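Local atomic coordinates of probable glutamine synthetase (Pseudomonas aeruginosa, PDB entry 4HPP), a protein that belongs to the glutamine synthetase family, with an N-terminal beta domain and a catalytic domain that carries a magnesium ion and a bound glutamic acid. Residues Asn73-Val78 with Asp90-Asn95; Leu9-Thr14 with Gly23-Leu28; Ala298-Leu303 with Arg382-Leu387. One frame throughout, in Å; residues are numbered along the deposited sequence.

Interaction 1 of 3, residues Asn73-Val78 with Asp90-Asn95; sequences NSRVRV and DYLHGN
Arg75 grips the carboxylate of Asp90 side-on in a bidentate salt bridge: NE bonds OD1 at 2.9 Å and NH2 bonds OD2 at 2.7 Å, each on the oxygen's syn lone pair. The guanidinium and carboxylate planes are nearly coplanar, 20° apart. With CG of Arg75 anti to the backbone N (chi1 -176°) and a bend at chi2, the side chain reaches Asp90 by passing Leu92, whose CG is 4.0 Å from Arg75 CD. The two segments lie on antiparallel strands of one hairpin, 66-78 with 89-97, within the N-terminal domain sheet. Val76 and Tyr91 form a hydrogen-bonded pair: Val76 N reaches Tyr91 O at 2.8 Å, nearly straight at 174°, and Tyr91 N returns to Val76 O at 3.2 Å. On their shared face Val76 CB lies over the Tyr91 ring, 4.0 Å from its centroid, in a CH-pi contact. His93 N makes a weak 3.0 Å bond to Ser74 OG, which also bonds Asp71 O. Further out, Arg8 makes a second salt bridge to Asp90 OD2, while Asn204 of helix 196-216 hydrogen-bonds both Tyr91 OH and His93 NE2.

Interaction 2 of 3, residues Leu9-Thr14 with Gly23-Leu28; sequences LVSFVT and GRSLPL
The beta hairpin of strands 9-15 and 21-27 places Leu9-Thr14 against Gly23-Leu28 at the edge of the N-terminal domain sheet within this chain. Two hydrogen-bonded pairs set the register. Val10 N donates to Leu26 O at 2.8 Å and Leu26 N returns to Val10 O at 2.9 Å; in the next such pair Phe12 N donates to Arg24 O at 3.0 Å. The return bond from Arg24 N to Phe12 O is less sure, because that oxygen is modelled too close to a neighbour. Between these pairs lies the non-hydrogen-bonded pair Ser11 and Ser25, where Ser11 OG comes within 3.3 Å of Ser25 CB.

The face bearing Val10, Phe12, Arg24 and Leu26 carries the CH-pi contact of Leu26 with Phe12. Leu26 holds CG between its backbone N and carbonyl carbon (chi1 43°), and chi2 (130°) then brings CD2 over one face of the Phe12 ring, 4.0 Å from the centroid and offset toward the rim. The two side chains cross at about a right angle, and Gln34 of helix 31-35 touches both. Val10 CG2 meets Leu28 CD1 at 4.0 Å.

On the Ser11 and Ser25 face, Ser25 OG hydrogen-bonds Gln153 NE2 and Phe177 O of the second subunit. Backbone bonds from Gly23 and Ser25 also reach that chain. The arrangement is that of an antiparallel hairpin whose outer strand takes part in a subunit interface, as in the oligomeric glutamine synthetases, where the N-terminal beta domain meets the catalytic domain of a neighbour.

Interaction 3 of 3, residues Ala298-Leu303 with Arg382-Leu387; sequences AAYACL and RGIQAL
Tyr300 and Leu387 both carry CG anti to the carbonyl carbon (chi1 -69° and -56°), and from there each reaches the opposite backbone. The Tyr300 ring lies obliquely beside the 385-386 peptide, with CD2 3.3 Å from Gln385 O and CE2 3.8 Å from Ala386 CB; the same CD2 touches Ile384 CG2. Leu387 runs along Ala299-Ala301, its CG 3.5 Å from Ala299 O and its CD2 4.0 Å from Ala301 CB. Two backbone bonds fix the register around the single bridge of Tyr300 with Ala386: Leu387 N to Ala299 O at 2.8 Å, and Ala301 N to Gln385 O at 3.0 Å with a nearly straight 167° at the hydrogen. The contact joins the loop after helix 288-291 to the one before helix 391-399, both in the catalytic domain. Helix 261-281 backs the junction: Leu274 touches Ala301 and Leu387, Cys278 also meets Leu387, and Gln385 NE2 bonds Ala272 O. The cross-loop hydrogen bonds run entirely between main-chain atoms, which is consistent with an alignment held largely by the backbone, with apolar contacts of Tyr300, Ala301, Ile384 and Leu387 beside it.

How the interactions relate
Interactions 1 and 2 belong to the same sheet, their centres 9 Å apart. Strand 9-15 of interaction 2 runs parallel beside strand 89-97 of interaction 1, and the two are joined by probable hydrogen bonds, Ser11 N to Asp90 O and Leu92 N to Ser11 O, both 2.9 Å. Packing of Val10 CG1 on Leu92 CD1 at 3.5 Å adds to the junction. Interaction 3 lies on the opposite side of the chain's centre in the catalytic domain, its centre about 39 Å from that of interaction 1 and about 44 Å from that of interaction 2, and touches neither. Its Ala299 side chain is about 11 Å from the bound glutamic acid, too far for direct contact, and none of its residues belongs to the pocket.

Interaction 1 of 3, residues Asn73-Val78 with Asp90-Asn95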
ATOM      1  N   ASN A  73     -29.180 -15.096  33.454  1.00 58.67           N
ATOM      2  CA  ASN A  73     -30.211 -14.971  32.405  1.00 58.73           C
ATOM      3  C   ASN A  73     -30.051 -13.800  31.421  1.00 53.00           C
ATOM      4  O   ASN A  73     -30.751 -13.737  30.428  1.00 66.36           O
ATOM      5  CB  ASN A  73     -31.641 -15.055  32.997  1.00 61.83           C
ATOM      6  CG  ASN A  73     -31.951 -16.438  33.589  1.00 67.37           C
ATOM      7  OD1 ASN A  73     -31.692 -17.493  32.976  1.00 77.39           O
ATOM      8  ND2 ASN A  73     -32.502 -16.438  34.782  1.00 65.76           N
ATOM      9  N   SER A  74     -29.112 -12.902  31.687  1.00 52.88           N
ATOM     10  CA  SER A  74     -28.928 -11.684  30.915  1.00 48.04           C
ATOM     11  C   SER A  74     -27.751 -11.799  29.942  1.00 50.79           C
ATOM     12  O   SER A  74     -27.426 -10.821  29.286  1.00 47.25           O
ATOM     13  CB  SER A  74     -28.587 -10.576  31.859  1.00 49.55           C
ATOM     14  OG  SER A  74     -27.338 -10.891  32.462  1.00 53.57           O
ATOM     15  N   ARG A  75     -27.114 -12.975  29.874  1.00 41.72           N
ATOM     16  CA  ARG A  75     -25.957 -13.166  29.029  1.00 42.20           C
ATOM     17  C   ARG A  75     -26.115 -12.718  27.558  1.00 44.85           C
ATOM     18  O   ARG A  75     -27.087 -13.059  26.892  1.00 42.91           O
ATOM     19  CB  ARG A  75     -25.485 -14.614  29.093  1.00 41.24           C
ATOM     20  CG  ARG A  75     -24.204 -14.842  28.290  1.00 38.89           C
ATOM     21  CD  ARG A  75     -23.343 -15.893  28.947  1.00 37.15           C
ATOM     22  NE  ARG A  75     -22.133 -16.118  28.217  1.00 43.26           N
ATOM     23  CZ  ARG A  75     -21.471 -17.261  28.253  1.00 47.86           C
ATOM     24  NH1 ARG A  75     -21.916 -18.233  29.033  1.00 50.30           N
ATOM     25  NH2 ARG A  75     -20.373 -17.430  27.517  1.00 48.94           N
ATOM     26  N   VAL A  76     -25.141 -11.942  27.077  1.00 42.95           N
ATOM     27  CA  VAL A  76     -25.062 -11.569  25.669  1.00 47.05           C
ATOM     28  C   VAL A  76     -23.877 -12.243  25.003  1.00 47.80           C
ATOM     29  O   VAL A  76     -22.780 -12.205  25.537  1.00 60.67           O
ATOM     30  CB  VAL A  76     -24.992 -10.029  25.503  1.00 45.66           C
ATOM     31  CG1 VAL A  76     -24.762  -9.634  24.042  1.00 40.02           C
ATOM     32  CG2 VAL A  76     -26.331  -9.468  25.935  1.00 38.67           C
ATOM     33  N   ARG A  77     -24.110 -12.863  23.850  1.00 46.23           N
ATOM     34  CA  ARG A  77     -23.079 -13.595  23.136  1.00 49.17           C
ATOM     35  C   ARG A  77     -23.182 -13.167  21.700  1.00 46.32           C
ATOM     36  O   ARG A  77     -24.124 -13.577  21.025  1.00 48.37           O
ATOM     37  CB  ARG A  77     -23.363 -15.124  23.141  1.00 60.14           C
ATOM     38  CG  ARG A  77     -23.166 -15.980  24.400  1.00 57.32           C
ATOM     39  CD  ARG A  77     -22.454 -17.242  23.889  1.00 72.35           C
ATOM     40  NE  ARG A  77     -22.982 -18.572  24.282  1.00 91.39           N
ATOM     41  CZ  ARG A  77     -22.413 -19.764  23.978  1.00 97.87           C
ATOM     42  NH1 ARG A  77     -21.269 -19.849  23.276  1.00 83.96           N
ATOM     43  NH2 ARG A  77     -22.988 -20.902  24.375  1.00 94.88           N
ATOM     44  N   VAL A  78     -22.230 -12.376  21.208  1.00 42.76           N
ATOM     45  CA  VAL A  78     -22.156 -12.096  19.761  1.00 38.16           C
ATOM     46  C   VAL A  78     -20.874 -12.759  19.318  1.00 45.98           C
ATOM     47  O   VAL A  78     -19.767 -12.291  19.651  1.00 38.16           O
ATOM     48  CB  VAL A  78     -22.054 -10.579  19.422  1.00 39.69           C
ATOM     49  CG1 VAL A  78     -21.932 -10.353  17.911  1.00 30.48           C
ATOM     50  CG2 VAL A  78     -23.164  -9.729  20.122  1.00 32.35           C
ATOM     51  N   ASP A  90     -18.711 -11.124  24.747  1.00 41.81           N
ATOM     52  CA  ASP A  90     -19.371 -12.001  25.684  1.00 39.21           C
ATOM     53  C   ASP A  90     -19.416 -11.402  27.055  1.00 36.61           C
ATOM     54  O   ASP A  90     -18.383 -11.163  27.649  1.00 40.88           O
ATOM     55  CB  ASP A  90     -18.628 -13.321  25.732  1.00 36.86           C
ATOM     56  CG  ASP A  90     -19.439 -14.415  26.338  1.00 44.98           C
ATOM     57  OD1 ASP A  90     -20.436 -14.111  27.086  1.00 40.41           O
ATOM     58  OD2 ASP A  90     -19.070 -15.598  26.057  1.00 46.59           O
ATOM     59  N   TYR A  91     -20.606 -11.157  27.579  1.00 34.48           N
ATOM     60  CA  TYR A  91     -20.704 -10.535  28.921  1.00 38.38           C
ATOM     61  C   TYR A  91     -22.097 -10.757  29.480  1.00 38.84           C
ATOM     62  O   TYR A  91     -23.016 -11.054  28.728  1.00 44.66           O
ATOM     63  CB  TYR A  91     -20.418  -8.988  28.868  1.00 38.27           C
ATOM     64  CG  TYR A  91     -21.481  -8.267  28.091  1.00 35.69           C
ATOM     65  CD1 TYR A  91     -22.671  -7.859  28.689  1.00 39.22           C
ATOM     66  CD2 TYR A  91     -21.312  -8.010  26.739  1.00 31.58           C
ATOM     67  CE1 TYR A  91     -23.662  -7.179  27.941  1.00 38.80           C
ATOM     68  CE2 TYR A  91     -22.271  -7.325  25.994  1.00 35.25           C
ATOM     69  CZ  TYR A  91     -23.460  -6.932  26.590  1.00 41.15           C
ATOM     70  OH  TYR A  91     -24.424  -6.308  25.808  1.00 42.32           O
ATOM     71  N   LEU A  92     -22.219 -10.589  30.791  1.00 39.85           N
ATOM     72  CA  LEU A  92     -23.444 -10.733  31.564  1.00 44.13           C
ATOM     73  C   LEU A  92     -23.663  -9.493  32.458  1.00 51.41           C
ATOM     74  O   LEU A  92     -22.704  -8.957  33.056  1.00 49.94           O
ATOM     75  CB  LEU A  92     -23.326 -11.933  32.517  1.00 41.27           C
ATOM     76  CG  LEU A  92     -23.128 -13.337  31.986  1.00 41.76           C
ATOM     77  CD1 LEU A  92     -21.661 -13.619  31.753  1.00 40.83           C
ATOM     78  CD2 LEU A  92     -23.685 -14.367  32.957  1.00 41.90           C
ATOM     79  N   HIS A  93     -24.922  -9.068  32.573  1.00 51.60           N
ATOM     80  CA  HIS A  93     -25.311  -8.001  33.463  1.00 46.17           C
ATOM     81  C   HIS A  93     -25.354  -8.561  34.849  1.00 53.02           C
ATOM     82  O   HIS A  93     -25.712  -9.739  35.048  1.00 57.50           O
ATOM     83  CB  HIS A  93     -26.659  -7.451  33.095  1.00 40.43           C
ATOM     84  CG  HIS A  93     -26.747  -6.994  31.683  1.00 43.10           C
ATOM     85  ND1 HIS A  93     -26.663  -5.683  31.338  1.00 43.69           N
ATOM     86  CD2 HIS A  93     -26.927  -7.718  30.488  1.00 43.84           C
ATOM     87  CE1 HIS A  93     -26.760  -5.573  29.977  1.00 49.15           C
ATOM     88  NE2 HIS A  93     -26.922  -6.822  29.457  1.00 47.54           N
ATOM     89  N   GLY A  94     -24.982  -7.731  35.820  1.00 45.55           N
ATOM     90  CA  GLY A  94     -24.898  -8.182  37.169  1.00 50.72           C
ATOM     91  C   GLY A  94     -25.541  -7.160  38.068  1.00 55.18           C
ATOM     92  O   GLY A  94     -25.735  -5.981  37.680  1.00 57.83           O
ATOM     93  N   ASN A  95     -25.886  -7.621  39.267  1.00 52.26           N
ATOM     94  CA  ASN A  95     -26.320  -6.724  40.325  1.00 54.91           C
ATOM     95  C   ASN A  95     -25.164  -6.578  41.351  1.00 54.20           C
ATOM     96  O   ASN A  95     -24.409  -7.536  41.559  1.00 60.32           O
ATOM     97  CB  ASN A  95     -27.589  -7.251  41.007  1.00 49.08           C
ATOM     98  CG  ASN A  95     -28.627  -7.813  40.037  1.00 49.13           C
ATOM     99  OD1 ASN A  95     -28.921  -7.238  38.985  1.00 48.20           O
ATOM    100  ND2 ASN A  95     -29.209  -8.953  40.407  1.00 48.81           N
TER

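Interaction 2 of 3, residues Leu9-Thr14 with Gly23-Leu28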
ATOM      1  N   LEU A   9     -12.601 -14.035  26.552  1.00 46.00           N
ATOM      2  CA  LEU A   9     -12.887 -13.374  27.840  1.00 39.87           C
ATOM      3  C   LEU A   9     -14.399 -13.127  28.043  1.00 45.89           C
ATOM      4  O   LEU A   9     -15.121 -12.776  27.116  1.00 47.13           O
ATOM      5  CB  LEU A   9     -12.068 -12.094  27.985  1.00 35.09           C
ATOM      6  CG  LEU A   9     -10.561 -12.393  27.713  1.00 41.74           C
ATOM      7  CD1 LEU A   9      -9.716 -11.109  27.597  1.00 37.64           C
ATOM      8  CD2 LEU A   9      -9.895 -13.341  28.745  1.00 35.71           C
ATOM      9  N   VAL A  10     -14.884 -13.350  29.260  1.00 43.29           N
ATOM     10  CA  VAL A  10     -16.243 -13.026  29.564  1.00 40.39           C
ATOM     11  C   VAL A  10     -16.232 -11.814  30.482  1.00 41.64           C
ATOM     12  O   VAL A  10     -15.499 -11.806  31.466  1.00 46.76           O
ATOM     13  CB  VAL A  10     -16.960 -14.227  30.241  1.00 39.55           C
ATOM     14  CG1 VAL A  10     -18.340 -13.787  30.666  1.00 35.94           C
ATOM     15  CG2 VAL A  10     -17.077 -15.367  29.246  1.00 38.47           C
ATOM     16  N   SER A  11     -17.014 -10.790  30.166  1.00 39.35           N
ATOM     17  CA  SER A  11     -17.157  -9.687  31.091  1.00 41.05           C
ATOM     18  C   SER A  11     -18.384  -9.761  31.998  1.00 43.52           C
ATOM     19  O   SER A  11     -19.430 -10.201  31.588  1.00 50.27           O
ATOM     20  CB  SER A  11     -17.162  -8.359  30.336  1.00 43.89           C
ATOM     21  OG  SER A  11     -15.846  -7.884  30.084  1.00 46.82           O
ATOM     22  N   PHE A  12     -18.231  -9.347  33.255  1.00 51.61           N
ATOM     23  CA  PHE A  12     -19.344  -8.975  34.125  1.00 50.36           C
ATOM     24  C   PHE A  12     -19.442  -7.420  34.085  1.00 52.11           C
ATOM     25  O   PHE A  12     -18.461  -6.707  34.368  1.00 47.15           O
ATOM     26  CB  PHE A  12     -19.122  -9.420  35.592  1.00 46.62           C
ATOM     27  CG  PHE A  12     -18.908 -10.892  35.787  1.00 46.16           C
ATOM     28  CD1 PHE A  12     -19.373 -11.842  34.846  1.00 47.17           C
ATOM     29  CD2 PHE A  12     -18.262 -11.366  36.938  1.00 49.75           C
ATOM     30  CE1 PHE A  12     -19.179 -13.204  35.046  1.00 41.11           C
ATOM     31  CE2 PHE A  12     -18.066 -12.763  37.143  1.00 45.68           C
ATOM     32  CZ  PHE A  12     -18.510 -13.664  36.184  1.00 44.01           C
ATOM     33  N   VAL A  13     -20.629  -6.920  33.738  1.00 48.01           N
ATOM     34  CA  VAL A  13     -20.889  -5.499  33.646  1.00 42.43           C
ATOM     35  C   VAL A  13     -21.951  -4.954  34.587  1.00 43.60           C
ATOM     36  O   VAL A  13     -22.849  -5.676  35.047  1.00 46.78           O
ATOM     37  CB  VAL A  13     -21.250  -5.101  32.218  1.00 42.25           C
ATOM     38  CG1 VAL A  13     -20.149  -5.528  31.278  1.00 40.78           C
ATOM     39  CG2 VAL A  13     -22.567  -5.715  31.779  1.00 45.98           C
ATOM     40  N   THR A  14     -21.849  -3.656  34.856  1.00 42.44           N
ATOM     41  CA  THR A  14     -22.935  -2.909  35.481  1.00 39.32           C
ATOM     42  C   THR A  14     -23.001  -1.626  34.724  1.00 46.49           C
ATOM     43  O   THR A  14     -21.986  -1.186  34.158  1.00 47.08           O
ATOM     44  CB  THR A  14     -22.651  -2.616  36.947  1.00 40.13           C
ATOM     45  OG1 THR A  14     -23.793  -1.974  37.546  1.00 41.05           O
ATOM     46  CG2 THR A  14     -21.357  -1.839  37.088  1.00 33.67           C
ATOM     47  N   GLY A  23     -17.013  -3.068  33.657  1.00 42.73           N
ATOM     48  CA  GLY A  23     -16.888  -4.356  34.277  1.00 36.54           C
ATOM     49  C   GLY A  23     -15.489  -4.875  34.218  1.00 42.29           C
ATOM     50  O   GLY A  23     -14.540  -4.099  34.038  1.00 37.22           O
ATOM     51  N   ARG A  24     -15.374  -6.209  34.328  1.00 37.21           N
ATOM     52  CA  ARG A  24     -14.106  -6.891  34.461  1.00 37.23           C
ATOM     53  C   ARG A  24     -14.265  -8.196  33.774  1.00 43.89           C
ATOM     54  O   ARG A  24     -15.373  -8.715  33.728  1.00 43.00           O
ATOM     55  CB  ARG A  24     -13.861  -7.227  35.922  1.00 38.09           C
ATOM     56  CG  ARG A  24     -13.370  -6.051  36.712  1.00 45.30           C
ATOM     57  CD  ARG A  24     -13.088  -6.427  38.142  1.00 44.85           C
ATOM     58  NE  ARG A  24     -13.065  -5.224  38.946  1.00 48.94           N
ATOM     59  CZ  ARG A  24     -12.739  -5.216  40.228  1.00 56.12           C
ATOM     60  NH1 ARG A  24     -12.434  -6.370  40.797  1.00 51.83           N
ATOM     61  NH2 ARG A  24     -12.744  -4.069  40.933  1.00 53.66           N
ATOM     62  N   SER A  25     -13.183  -8.791  33.286  1.00 41.54           N
ATOM     63  CA  SER A  25     -13.388 -10.017  32.534  1.00 43.97           C
ATOM     64  C   SER A  25     -12.484 -11.141  32.987  1.00 47.13           C
ATOM     65  O   SER A  25     -11.469 -10.915  33.685  1.00 48.99           O
ATOM     66  CB  SER A  25     -13.243  -9.742  31.036  1.00 46.12           C
ATOM     67  OG  SER A  25     -11.871  -9.652  30.699  1.00 45.86           O
ATOM     68  N   LEU A  26     -12.878 -12.349  32.614  1.00 45.63           N
ATOM     69  CA  LEU A  26     -12.174 -13.588  33.024  1.00 45.28           C
ATOM     70  C   LEU A  26     -12.124 -14.587  31.879  1.00 42.21           C
ATOM     71  O   LEU A  26     -12.894 -14.475  30.931  1.00 45.70           O
ATOM     72  CB  LEU A  26     -12.869 -14.231  34.185  1.00 39.34           C
ATOM     73  CG  LEU A  26     -14.387 -14.265  34.054  1.00 48.19           C
ATOM     74  CD1 LEU A  26     -14.973 -15.664  34.327  1.00 52.42           C
ATOM     75  CD2 LEU A  26     -14.928 -13.271  35.063  1.00 47.37           C
ATOM     76  N   PRO A  27     -11.203 -15.549  31.941  1.00 43.32           N
ATOM     77  CA  PRO A  27     -11.208 -16.538  30.839  1.00 45.37           C
ATOM     78  C   PRO A  27     -12.484 -17.374  30.876  1.00 42.49           C
ATOM     79  O   PRO A  27     -12.975 -17.695  31.985  1.00 34.99           O
ATOM     80  CB  PRO A  27      -9.961 -17.406  31.128  1.00 44.32           C
ATOM     81  CG  PRO A  27      -9.103 -16.540  32.000  1.00 45.97           C
ATOM     82  CD  PRO A  27     -10.065 -15.757  32.853  1.00 41.27           C
ATOM     83  N   LEU A  28     -13.035 -17.654  29.690  1.00 40.46           N
ATOM     84  CA  LEU A  28     -14.238 -18.508  29.569  1.00 50.45           C
ATOM     85  C   LEU A  28     -14.179 -19.762  30.477  1.00 46.14           C
ATOM     86  O   LEU A  28     -15.115 -20.032  31.216  1.00 51.47           O
ATOM     87  CB  LEU A  28     -14.504 -18.908  28.108  1.00 51.47           C
ATOM     88  CG  LEU A  28     -15.714 -19.812  27.787  1.00 64.71           C
ATOM     89  CD1 LEU A  28     -17.058 -19.035  27.734  1.00 53.86           C
ATOM     90  CD2 LEU A  28     -15.425 -20.633  26.515  1.00 52.86           C
TER

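Interaction 3 of 3, residues Ala298-Leu303 with Arg382-Leu387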
ATOM      1  N   ALA A 298     -38.968  26.016  26.444  1.00136.02           N
ATOM      2  CA  ALA A 298     -39.537  25.674  27.771  1.00130.45           C
ATOM      3  C   ALA A 298     -39.945  24.204  27.934  1.00126.42           C
ATOM      4  O   ALA A 298     -39.572  23.582  28.935  1.00119.11           O
ATOM      5  CB  ALA A 298     -40.678  26.612  28.167  1.00130.74           C
ATOM      6  N   ALA A 299     -40.703  23.678  26.953  1.00116.91           N
ATOM      7  CA  ALA A 299     -41.132  22.247  26.831  1.00 97.65           C
ATOM      8  C   ALA A 299     -41.955  21.751  28.012  1.00 96.20           C
ATOM      9  O   ALA A 299     -41.504  21.862  29.163  1.00106.02           O
ATOM     10  CB  ALA A 299     -39.945  21.316  26.565  1.00 82.23           C
ATOM     11  N   TYR A 300     -43.137  21.182  27.737  1.00 80.03           N
ATOM     12  CA  TYR A 300     -44.106  20.907  28.817  1.00 79.37           C
ATOM     13  C   TYR A 300     -44.492  19.434  29.106  1.00 73.72           C
ATOM     14  O   TYR A 300     -44.332  18.525  28.275  1.00 67.66           O
ATOM     15  CB  TYR A 300     -45.377  21.761  28.632  1.00 88.28           C
ATOM     16  CG  TYR A 300     -45.230  23.280  28.854  1.00104.43           C
ATOM     17  CD1 TYR A 300     -44.884  24.139  27.795  1.00111.29           C
ATOM     18  CD2 TYR A 300     -45.488  23.863  30.107  1.00107.53           C
ATOM     19  CE1 TYR A 300     -44.771  25.518  27.985  1.00111.59           C
ATOM     20  CE2 TYR A 300     -45.375  25.243  30.304  1.00108.48           C
ATOM     21  CZ  TYR A 300     -45.019  26.066  29.244  1.00108.81           C
ATOM     22  OH  TYR A 300     -44.908  27.428  29.429  1.00 94.29           O
ATOM     23  N   ALA A 301     -45.031  19.202  30.297  1.00 67.53           N
ATOM     24  CA  ALA A 301     -45.521  17.878  30.598  1.00 61.15           C
ATOM     25  C   ALA A 301     -46.977  17.854  30.225  1.00 67.47           C
ATOM     26  O   ALA A 301     -47.834  18.300  30.983  1.00 88.22           O
ATOM     27  CB  ALA A 301     -45.322  17.534  32.063  1.00 54.63           C
ATOM     28  N   CYS A 302     -47.254  17.349  29.034  1.00 72.74           N
ATOM     29  CA  CYS A 302     -48.612  17.240  28.500  1.00 69.12           C
ATOM     30  C   CYS A 302     -48.701  15.891  27.761  1.00 67.32           C
ATOM     31  O   CYS A 302     -47.727  15.155  27.687  1.00 67.50           O
ATOM     32  CB  CYS A 302     -48.882  18.409  27.545  1.00 64.03           C
ATOM     33  SG  CYS A 302     -47.664  18.497  26.196  1.00 83.40           S
ATOM     34  N   LEU A 303     -49.851  15.598  27.182  1.00 64.96           N
ATOM     35  CA  LEU A 303     -50.080  14.341  26.516  1.00 68.02           C
ATOM     36  C   LEU A 303     -50.492  14.553  25.045  1.00 74.64           C
ATOM     37  O   LEU A 303     -50.974  15.633  24.637  1.00 70.76           O
ATOM     38  CB  LEU A 303     -51.137  13.558  27.285  1.00 71.09           C
ATOM     39  CG  LEU A 303     -51.524  12.137  26.884  1.00 71.02           C
ATOM     40  CD1 LEU A 303     -50.850  11.143  27.793  1.00 56.79           C
ATOM     41  CD2 LEU A 303     -53.026  12.033  27.079  1.00 78.06           C
ATOM     42  N   ARG A 382     -55.275  25.647  34.579  1.00 79.45           N
ATOM     43  CA  ARG A 382     -53.969  25.128  34.181  1.00 99.44           C
ATOM     44  C   ARG A 382     -53.481  24.094  35.192  1.00108.33           C
ATOM     45  O   ARG A 382     -53.415  24.373  36.393  1.00 91.83           O
ATOM     46  CB  ARG A 382     -52.928  26.246  33.982  1.00 98.29           C
ATOM     47  CG  ARG A 382     -51.872  25.908  32.926  1.00112.11           C
ATOM     48  CD  ARG A 382     -51.742  26.981  31.844  1.00124.47           C
ATOM     49  NE  ARG A 382     -53.020  27.665  31.580  1.00134.06           N
ATOM     50  CZ  ARG A 382     -53.195  28.739  30.798  1.00132.46           C
ATOM     51  NH1 ARG A 382     -52.178  29.307  30.144  1.00119.99           N
ATOM     52  NH2 ARG A 382     -54.415  29.252  30.669  1.00122.63           N
ATOM     53  N   GLY A 383     -53.170  22.894  34.685  1.00121.89           N
ATOM     54  CA  GLY A 383     -52.692  21.764  35.499  1.00125.16           C
ATOM     55  C   GLY A 383     -51.466  21.106  34.885  1.00119.68           C
ATOM     56  O   GLY A 383     -51.384  19.879  34.792  1.00118.91           O
ATOM     57  N   ILE A 384     -50.502  21.941  34.506  1.00106.48           N
ATOM     58  CA  ILE A 384     -49.462  21.576  33.561  1.00104.44           C
ATOM     59  C   ILE A 384     -48.156  22.333  33.874  1.00103.02           C
ATOM     60  O   ILE A 384     -48.155  23.574  33.881  1.00114.08           O
ATOM     61  CB  ILE A 384     -49.990  21.838  32.112  1.00114.02           C
ATOM     62  CG1 ILE A 384     -50.693  20.571  31.567  1.00118.65           C
ATOM     63  CG2 ILE A 384     -48.906  22.365  31.170  1.00106.31           C
ATOM     64  CD1 ILE A 384     -51.291  20.689  30.175  1.00110.05           C
ATOM     65  N   GLN A 385     -47.068  21.591  34.147  1.00 90.48           N
ATOM     66  CA  GLN A 385     -45.712  22.170  34.428  1.00 86.30           C
ATOM     67  C   GLN A 385     -44.755  22.253  33.193  1.00 75.45           C
ATOM     68  O   GLN A 385     -44.799  21.421  32.272  1.00 80.94           O
ATOM     69  CB  GLN A 385     -44.995  21.413  35.571  1.00 81.39           C
ATOM     70  CG  GLN A 385     -45.859  20.926  36.732  1.00 81.44           C
ATOM     71  CD  GLN A 385     -45.642  19.439  37.054  1.00 91.30           C
ATOM     72  OE1 GLN A 385     -45.627  18.600  36.145  1.00 99.35           O
ATOM     73  NE2 GLN A 385     -45.499  19.100  38.343  1.00 75.36           N
ATOM     74  N   ALA A 386     -43.897  23.263  33.171  1.00 66.03           N
ATOM     75  CA  ALA A 386     -42.730  23.243  32.283  1.00 69.80           C
ATOM     76  C   ALA A 386     -41.679  22.221  32.806  1.00 70.74           C
ATOM     77  O   ALA A 386     -41.444  22.088  34.033  1.00 59.60           O
ATOM     78  CB  ALA A 386     -42.108  24.639  32.150  1.00 64.43           C
ATOM     79  N   LEU A 387     -41.072  21.493  31.867  1.00 66.43           N
ATOM     80  CA  LEU A 387     -39.891  20.673  32.158  1.00 67.69           C
ATOM     81  C   LEU A 387     -38.710  21.609  32.412  1.00 63.01           C
ATOM     82  O   LEU A 387     -38.618  22.666  31.800  1.00 61.65           O
ATOM     83  CB  LEU A 387     -39.607  19.680  31.008  1.00 62.28           C
ATOM     84  CG  LEU A 387     -40.797  18.758  30.656  1.00 59.88           C
ATOM     85  CD1 LEU A 387     -40.482  17.707  29.612  1.00 57.42           C
ATOM     86  CD2 LEU A 387     -41.401  18.098  31.876  1.00 56.85           C
TER